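Local coordinates for protein diguanylate cyclase TpbB (Pseudomonas aeruginosa, PDB 4IOB) that condenses two GTP molecules into the second messenger cyclic di-GMP through its cytoplasmic GGDEF domain, using magnesium, and plays a part in biofilm formation, at residues A92-M103 and T117-L125. Sequence-based numbering, arbitrary orientation.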
ATOM      1  N   ALA A  92       9.729  -5.654   5.456  1.00 39.73           N
ATOM      2  CA  ALA A  92       8.390  -5.264   5.028  1.00 37.54           C
ATOM      3  C   ALA A  92       7.779  -4.266   6.004  1.00 37.34           C
ATOM      4  O   ALA A  92       7.163  -3.282   5.595  1.00 37.00           O
ATOM      5  CB  ALA A  92       7.499  -6.489   4.893  1.00 38.51           C
ATOM      6  N   LEU A  93       7.956  -4.524   7.296  1.00 37.91           N
ATOM      7  CA  LEU A  93       7.460  -3.624   8.331  1.00 38.06           C
ATOM      8  C   LEU A  93       8.250  -2.321   8.326  1.00 37.86           C
ATOM      9  O   LEU A  93       7.711  -1.253   8.614  1.00 39.61           O
ATOM     10  CB  LEU A  93       7.549  -4.287   9.706  1.00 38.73           C
ATOM     11  CG  LEU A  93       6.667  -5.517   9.937  1.00 39.10           C
ATOM     12  CD1 LEU A  93       7.011  -6.184  11.261  1.00 39.56           C
ATOM     13  CD2 LEU A  93       5.195  -5.138   9.891  1.00 40.06           C
ATOM     14  N   ARG A  94       9.533  -2.422   7.996  1.00 37.67           N
ATOM     15  CA  ARG A  94      10.416  -1.265   7.938  1.00 38.86           C
ATOM     16  C   ARG A  94       9.974  -0.303   6.840  1.00 39.61           C
ATOM     17  O   ARG A  94       9.899   0.909   7.052  1.00 40.18           O
ATOM     18  CB  ARG A  94      11.856  -1.716   7.686  1.00 39.14           C
ATOM     19  CG  ARG A  94      12.888  -0.601   7.737  1.00 40.20           C
ATOM     20  CD  ARG A  94      13.326  -0.311   9.163  1.00 40.59           C
ATOM     21  N   ILE A  95       9.685  -0.853   5.666  1.00 38.67           N
ATOM     22  CA  ILE A  95       9.245  -0.052   4.529  1.00 38.47           C
ATOM     23  C   ILE A  95       7.893   0.595   4.808  1.00 39.36           C
ATOM     24  O   ILE A  95       7.659   1.747   4.443  1.00 39.45           O
ATOM     25  CB  ILE A  95       9.154  -0.898   3.246  1.00 37.60           C
ATOM     26  CG1 ILE A  95      10.534  -1.441   2.868  1.00 37.97           C
ATOM     27  CG2 ILE A  95       8.572  -0.076   2.105  1.00 37.09           C
ATOM     28  CD1 ILE A  95      10.540  -2.270   1.603  1.00 38.62           C
ATOM     29  N   ALA A  96       7.007  -0.153   5.460  1.00 39.18           N
ATOM     30  CA  ALA A  96       5.694   0.362   5.829  1.00 39.92           C
ATOM     31  C   ALA A  96       5.828   1.533   6.796  1.00 40.74           C
ATOM     32  O   ALA A  96       5.156   2.554   6.646  1.00 41.11           O
ATOM     33  CB  ALA A  96       4.844  -0.740   6.440  1.00 40.67           C
ATOM     34  N   ASP A  97       6.697   1.378   7.791  1.00 40.51           N
ATOM     35  CA  ASP A  97       6.967   2.450   8.740  1.00 39.79           C
ATOM     36  C   ASP A  97       7.389   3.713   8.001  1.00 39.41           C
ATOM     37  O   ASP A  97       6.944   4.814   8.324  1.00 39.28           O
ATOM     38  CB  ASP A  97       8.063   2.034   9.723  1.00 40.06           C
ATOM     39  CG  ASP A  97       7.630   0.909  10.640  1.00 40.87           C
ATOM     40  OD1 ASP A  97       6.436   0.542  10.613  1.00 41.01           O
ATOM     41  OD2 ASP A  97       8.485   0.391  11.390  1.00 40.93           O
ATOM     42  N   ASN A  98       8.251   3.543   7.003  1.00 39.15           N
ATOM     43  CA  ASN A  98       8.745   4.664   6.213  1.00 37.89           C
ATOM     44  C   ASN A  98       7.642   5.323   5.392  1.00 36.62           C
ATOM     45  O   ASN A  98       7.590   6.548   5.275  1.00 36.39           O
ATOM     46  CB  ASN A  98       9.884   4.209   5.298  1.00 38.52           C
ATOM     47  CG  ASN A  98      11.050   3.621   6.067  1.00 38.89           C
ATOM     48  OD1 ASN A  98      11.099   3.692   7.295  1.00 39.67           O
ATOM     49  ND2 ASN A  98      11.999   3.034   5.345  1.00 39.29           N
ATOM     50  N   ILE A  99       6.764   4.504   4.822  1.00 34.92           N
ATOM     51  CA  ILE A  99       5.654   5.009   4.025  1.00 33.72           C
ATOM     52  C   ILE A  99       4.708   5.851   4.876  1.00 35.43           C
ATOM     53  O   ILE A  99       4.254   6.913   4.450  1.00 36.55           O
ATOM     54  CB  ILE A  99       4.860   3.862   3.371  1.00 32.27           C
ATOM     55  CG1 ILE A  99       5.736   3.113   2.367  1.00 31.37           C
ATOM     56  CG2 ILE A  99       3.612   4.401   2.690  1.00 32.99           C
ATOM     57  CD1 ILE A  99       5.014   2.003   1.635  1.00 30.10           C
ATOM     58  N   ILE A 100       4.416   5.371   6.080  1.00 34.81           N
ATOM     59  CA  ILE A 100       3.528   6.080   6.993  1.00 34.25           C
ATOM     60  C   ILE A 100       4.188   7.342   7.539  1.00 35.15           C
ATOM     61  O   ILE A 100       3.509   8.310   7.882  1.00 36.39           O
ATOM     62  CB  ILE A 100       3.096   5.186   8.169  1.00 33.85           C
ATOM     63  CG1 ILE A 100       2.278   3.996   7.661  1.00 33.31           C
ATOM     64  CG2 ILE A 100       2.297   5.987   9.185  1.00 33.51           C
ATOM     65  CD1 ILE A 100       1.831   3.051   8.754  1.00 33.94           C
ATOM     66  N   ALA A 101       5.514   7.325   7.613  1.00 35.33           N
ATOM     67  CA  ALA A 101       6.268   8.458   8.136  1.00 36.79           C
ATOM     68  C   ALA A 101       6.395   9.575   7.103  1.00 39.48           C
ATOM     69  O   ALA A 101       6.612  10.734   7.453  1.00 41.28           O
ATOM     70  CB  ALA A 101       7.644   8.010   8.605  1.00 35.48           C
ATOM     71  N   SER A 102       6.258   9.219   5.829  1.00 41.83           N
ATOM     72  CA  SER A 102       6.350  10.199   4.752  1.00 44.49           C
ATOM     73  C   SER A 102       5.055  10.994   4.623  1.00 48.35           C
ATOM     74  O   SER A 102       5.031  12.066   4.019  1.00 50.18           O
ATOM     75  CB  SER A 102       6.675   9.512   3.425  1.00 43.70           C
ATOM     76  OG  SER A 102       5.604   8.687   3.001  1.00 44.26           O
ATOM     77  N   MET A 103       3.979  10.461   5.195  1.00 51.32           N
ATOM     78  CA  MET A 103       2.678  11.118   5.147  1.00 53.89           C
ATOM     79  C   MET A 103       2.514  12.111   6.290  1.00 56.95           C
ATOM     80  O   MET A 103       1.561  12.891   6.316  1.00 58.36           O
ATOM     81  CB  MET A 103       1.553  10.083   5.190  1.00 52.66           C
ATOM     82  CG  MET A 103       1.419   9.265   3.918  1.00 51.04           C
ATOM     83  SD  MET A 103       1.181  10.310   2.470  1.00 51.80           S
ATOM     84  CE  MET A 103      -0.306  11.193   2.928  1.00 50.99           C
ATOM     85  N   THR A 117      -3.059  13.852   6.075  1.00 53.57           N
ATOM     86  CA  THR A 117      -3.718  12.552   6.055  1.00 55.20           C
ATOM     87  C   THR A 117      -2.785  11.449   6.542  1.00 54.17           C
ATOM     88  O   THR A 117      -1.573  11.639   6.631  1.00 53.66           O
ATOM     89  CB  THR A 117      -4.225  12.196   4.645  1.00 57.11           C
ATOM     90  OG1 THR A 117      -3.128  12.202   3.725  1.00 59.18           O
ATOM     91  CG2 THR A 117      -5.272  13.199   4.186  1.00 56.38           C
ATOM     92  N   SER A 118      -3.362  10.295   6.857  1.00 52.77           N
ATOM     93  CA  SER A 118      -2.586   9.151   7.315  1.00 50.02           C
ATOM     94  C   SER A 118      -2.769   7.972   6.371  1.00 47.95           C
ATOM     95  O   SER A 118      -3.737   7.917   5.611  1.00 47.42           O
ATOM     96  CB  SER A 118      -3.001   8.758   8.734  1.00 50.99           C
ATOM     97  OG  SER A 118      -2.822   9.836   9.635  1.00 54.51           O
ATOM     98  N   LEU A 119      -1.834   7.030   6.420  1.00 45.03           N
ATOM     99  CA  LEU A 119      -1.916   5.834   5.593  1.00 43.59           C
ATOM    100  C   LEU A 119      -2.083   4.580   6.443  1.00 43.69           C
ATOM    101  O   LEU A 119      -1.280   4.310   7.336  1.00 45.08           O
ATOM    102  CB  LEU A 119      -0.678   5.704   4.701  1.00 41.88           C
ATOM    103  CG  LEU A 119      -0.586   6.670   3.518  1.00 41.76           C
ATOM    104  CD1 LEU A 119       0.691   6.430   2.730  1.00 41.91           C
ATOM    105  CD2 LEU A 119      -1.806   6.534   2.621  1.00 41.58           C
ATOM    106  N   THR A 120      -3.137   3.821   6.162  1.00 39.80           N
ATOM    107  CA  THR A 120      -3.363   2.549   6.832  1.00 36.68           C
ATOM    108  C   THR A 120      -2.885   1.415   5.935  1.00 35.84           C
ATOM    109  O   THR A 120      -3.326   1.291   4.794  1.00 36.72           O
ATOM    110  CB  THR A 120      -4.850   2.344   7.169  1.00 36.52           C
ATOM    111  OG1 THR A 120      -5.300   3.409   8.016  1.00 37.22           O
ATOM    112  CG2 THR A 120      -5.058   1.015   7.878  1.00 36.51           C
ATOM    113  N   ILE A 121      -1.981   0.591   6.455  1.00 34.11           N
ATOM    114  CA  ILE A 121      -1.369  -0.462   5.654  1.00 32.21           C
ATOM    115  C   ILE A 121      -1.600  -1.855   6.231  1.00 32.17           C
ATOM    116  O   ILE A 121      -1.448  -2.076   7.432  1.00 32.83           O
ATOM    117  CB  ILE A 121       0.146  -0.234   5.493  1.00 31.42           C
ATOM    118  CG1 ILE A 121       0.422   1.186   4.995  1.00 30.42           C
ATOM    119  CG2 ILE A 121       0.743  -1.263   4.546  1.00 31.84           C
ATOM    120  CD1 ILE A 121       1.893   1.520   4.889  1.00 30.61           C
ATOM    121  N   GLY A 122      -1.968  -2.789   5.360  1.00 33.00           N
ATOM    122  CA  GLY A 122      -2.128  -4.189   5.741  1.00 33.66           C
ATOM    123  C   GLY A 122      -1.090  -5.045   5.042  1.00 33.56           C
ATOM    124  O   GLY A 122      -1.064  -5.125   3.813  1.00 35.12           O
ATOM    125  N   ILE A 123      -0.231  -5.688   5.825  1.00 32.91           N
ATOM    126  CA  ILE A 123       0.905  -6.419   5.272  1.00 33.26           C
ATOM    127  C   ILE A 123       0.697  -7.931   5.264  1.00 34.17           C
ATOM    128  O   ILE A 123       0.502  -8.549   6.311  1.00 34.19           O
ATOM    129  CB  ILE A 123       2.196  -6.094   6.045  1.00 32.40           C
ATOM    130  CG1 ILE A 123       2.364  -4.580   6.184  1.00 31.33           C
ATOM    131  CG2 ILE A 123       3.401  -6.722   5.357  1.00 33.03           C
ATOM    132  CD1 ILE A 123       3.533  -4.171   7.052  1.00 32.25           C
ATOM    133  N   ALA A 124       0.745  -8.519   4.072  1.00 35.44           N
ATOM    134  CA  ALA A 124       0.651  -9.966   3.915  1.00 36.78           C
ATOM    135  C   ALA A 124       1.987 -10.521   3.435  1.00 37.83           C
ATOM    136  O   ALA A 124       2.625  -9.945   2.554  1.00 39.46           O
ATOM    137  CB  ALA A 124      -0.458 -10.325   2.941  1.00 37.11           C
ATOM    138  N   LEU A 125       2.406 -11.643   4.011  1.00 38.50           N
ATOM    139  CA  LEU A 125       3.730 -12.190   3.730  1.00 40.49           C
ATOM    140  C   LEU A 125       3.689 -13.560   3.065  1.00 40.98           C
ATOM    141  O   LEU A 125       2.773 -14.350   3.291  1.00 40.79           O
ATOM    142  CB  LEU A 125       4.549 -12.278   5.020  1.00 41.05           C
ATOM    143  CG  LEU A 125       4.969 -10.960   5.667  1.00 40.72           C
ATOM    144  CD1 LEU A 125       5.511 -11.205   7.068  1.00 41.67           C
ATOM    145  CD2 LEU A 125       5.999 -10.244   4.806  1.00 41.15           C
TER
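Ile121 presents its CD1 methyl to a site on the helix formed by Ile100, Ala96 and Ile99. CG1 of Ile100 lies 3.7 Å from CD1 of Ile121. CB of Ala96 and CG2 of Ile99 are both 4.0 Å from the same Ile121 CD1. Its CG1 stands anti to the carbonyl carbon (chi1 -52°) and the chain then runs on extended, which carries that methyl up to the helix. Ile100 and Ile121 lie alongside each other, their chains running opposite ways, whereas Ile99 lies crosswise to Ile121. CG1 and CD1 of Ile100 also each come within 3.6 Å of the carbonyl O of Leu119. Ile123 repeats the pattern about one helical turn nearer the helix's N-terminal end, its CD1 reaching CB of Ala96 at 3.7 Å and CD2 of Leu93, while its CG2 branch approaches CB of Ala92. The small side chains of Ala92 and Ala96 point at the strand, and Leu125 adds CD2 against CB of Ala92 at 4.0 Å.

At the other end Leu119 takes over. Its CD1 packs on CG2 of Ile99 at 3.6 Å, the two side chains nearly perpendicular. Met103 lies against Leu119 too, but their modelled separation is too short for the exact fit to be trusted. Bent at both chi2 and chi3, the Met103 chain folds back so that CE lies by the hydroxyl of Thr117.

The segments 92-102 and 119-125 run antiparallel, at 165°, with axes 8.6 Å apart at closest approach, and the contacts across them are largely apolar packing. Helix 89-102 thus covers one face of the central mixed sheet of the GGDEF domain, touching strands 27-35 and 155-157 that flank strand 119-126; Leu119 also packs on Ile33 and lies near the magnesium-binding Ser35. The side chains of Thr120 and Ala124 touch helix 133-150 on the opposite face.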